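Local coordinates for protein oligogalacturonate-specific porin KdgM (Dickeya dadantii, PDB 4PR7) that forms a monomeric outer-membrane porin specific for oligogalacturonides and is required for full virulence, at residues Glu36-Gln41 against Gly59-Ala64. Numbering follows the deposited sequence.
Sequences EVKWAQ and GTEVVA. With OCT (N-octane), chain E.
With chi1 of -175° in Glu36 and -174° in Glu61, CG in each residue lies opposite the backbone N, and the extended chains beyond it carry the two carboxylates close together. The residues are paired across the strands, with both side chains on one face. Lys38 turns its CG beside its own backbone N instead (chi1 -55°), and its stretched chain brings NZ to a long salt bridge of 3.6 Å with Glu61 OE1, and to an even longer one with Glu36 OE1. Glu36 OE1 is 3.9 Å from Glu61 OE1; a water donating to both oxygens, together with the lysine, probably eases their repulsion. Residues 36-41 and 59-64 lie on neighbouring antiparallel strands of the closed 12-stranded porin barrel, and the charged network sits on its inner, pore-facing side. Nearby strands of the wall supply further salt-bridge partners: Arg20 for Glu36, Arg92 for Glu61 and Glu83 for Lys38. Beneath the charges the backbones are laced by two reciprocal pairs: Glu36 N to Glu61 O is 2.7 Å, with the return bond from Glu61 N to Glu36 O at 2.9 Å, and Lys38 and Gly59 repeat the pattern. Between them Val37 and Thr60, a non-hydrogen-bonded pair, face outward. Farther along that outer side, Val62 CG1 rests 3.8 Å from C2 of a bound n-octane.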
# COMPACT_ATOMS: atom_id res chain seq x y z
N GLU A 36 0.96 3.32 -11.22
CA GLU A 36 -0.43 3.10 -10.86
C GLU A 36 -1.33 4.07 -11.58
O GLU A 36 -1.16 5.28 -11.48
CB GLU A 36 -0.65 3.26 -9.35
CG GLU A 36 -2.08 2.92 -8.90
CD GLU A 36 -2.25 2.91 -7.39
OE1 GLU A 36 -1.38 3.48 -6.69
OE2 GLU A 36 -3.26 2.33 -6.90
N VAL A 37 -2.32 3.53 -12.29
CA VAL A 37 -3.37 4.34 -12.87
C VAL A 37 -4.58 4.26 -11.96
O VAL A 37 -4.89 3.19 -11.44
CB VAL A 37 -3.73 3.85 -14.29
CG1 VAL A 37 -4.88 4.66 -14.86
CG2 VAL A 37 -2.50 3.97 -15.19
N LYS A 38 -5.24 5.39 -11.75
CA LYS A 38 -6.34 5.49 -10.79
C LYS A 38 -7.45 6.26 -11.42
O LYS A 38 -7.21 7.21 -12.14
CB LYS A 38 -5.90 6.26 -9.54
CG LYS A 38 -4.67 5.73 -8.84
CD LYS A 38 -4.18 6.74 -7.80
CE LYS A 38 -3.00 6.18 -7.02
NZ LYS A 38 -2.57 7.03 -5.88
N TRP A 39 -8.68 5.86 -11.12
CA TRP A 39 -9.85 6.58 -11.58
C TRP A 39 -10.99 6.47 -10.55
O TRP A 39 -11.11 5.46 -9.84
CB TRP A 39 -10.24 6.14 -13.00
CG TRP A 39 -10.69 4.73 -13.27
CD1 TRP A 39 -11.98 4.31 -13.49
CD2 TRP A 39 -9.87 3.56 -13.46
NE1 TRP A 39 -12.02 2.96 -13.75
CE2 TRP A 39 -10.73 2.47 -13.75
CE3 TRP A 39 -8.49 3.31 -13.37
CZ2 TRP A 39 -10.27 1.17 -13.96
CZ3 TRP A 39 -8.02 2.01 -13.59
CH2 TRP A 39 -8.91 0.96 -13.86
N ALA A 40 -11.78 7.53 -10.44
CA ALA A 40 -12.78 7.61 -9.39
C ALA A 40 -13.97 8.43 -9.82
O ALA A 40 -13.87 9.27 -10.71
CB ALA A 40 -12.16 8.21 -8.13
N GLN A 41 -15.11 8.17 -9.18
CA GLN A 41 -16.34 8.96 -9.37
C GLN A 41 -17.02 9.19 -8.02
O GLN A 41 -16.85 8.40 -7.10
CB GLN A 41 -17.32 8.23 -10.28
CG GLN A 41 -16.89 8.09 -11.72
CD GLN A 41 -18.01 7.58 -12.62
OE1 GLN A 41 -18.54 6.48 -12.42
NE2 GLN A 41 -18.39 8.38 -13.61
N GLY A 59 -5.72 9.80 -12.21
CA GLY A 59 -4.36 10.14 -11.82
C GLY A 59 -3.41 9.01 -12.08
O GLY A 59 -3.83 7.87 -12.31
N THR A 60 -2.12 9.33 -12.03
CA THR A 60 -1.07 8.37 -12.28
C THR A 60 0.02 8.59 -11.24
O THR A 60 0.54 9.69 -11.12
CB THR A 60 -0.47 8.54 -13.69
OG1 THR A 60 -1.43 8.09 -14.65
CG2 THR A 60 0.79 7.70 -13.85
N GLU A 61 0.36 7.54 -10.51
CA GLU A 61 1.45 7.61 -9.55
C GLU A 61 2.55 6.66 -9.97
O GLU A 61 2.25 5.55 -10.41
CB GLU A 61 0.99 7.26 -8.15
CG GLU A 61 2.07 7.47 -7.10
CD GLU A 61 1.56 7.32 -5.68
OE1 GLU A 61 0.93 6.29 -5.40
OE2 GLU A 61 1.82 8.22 -4.86
N VAL A 62 3.79 7.11 -9.82
CA VAL A 62 4.97 6.28 -10.02
C VAL A 62 5.81 6.28 -8.75
O VAL A 62 5.99 7.33 -8.13
CB VAL A 62 5.84 6.79 -11.18
CG1 VAL A 62 7.03 5.87 -11.40
CG2 VAL A 62 5.03 6.89 -12.46
N VAL A 63 6.33 5.12 -8.39
CA VAL A 63 7.14 4.94 -7.16
C VAL A 63 8.46 4.26 -7.48
O VAL A 63 8.48 3.25 -8.19
CB VAL A 63 6.38 4.10 -6.12
CG1 VAL A 63 7.15 4.07 -4.80
CG2 VAL A 63 4.99 4.68 -5.88
N ALA A 64 9.57 4.82 -6.99
CA ALA A 64 10.84 4.10 -7.00
C ALA A 64 11.36 3.95 -5.58
O ALA A 64 11.21 4.87 -4.76
CB ALA A 64 11.89 4.79 -7.90
C1 OCT E . 9.64 7.97 -15.44
C2 OCT E . 9.10 7.70 -14.05
C3 OCT E . 10.18 7.37 -13.02
C4 OCT E . 10.52 8.57 -12.14
C5 OCT E . 10.99 8.15 -10.75
C6 OCT E . 12.26 7.30 -10.83
C7 OCT E . 13.30 7.77 -9.82
C8 OCT E . 14.44 6.78 -9.71
O HOH W 1 1.20 3.77 -6.36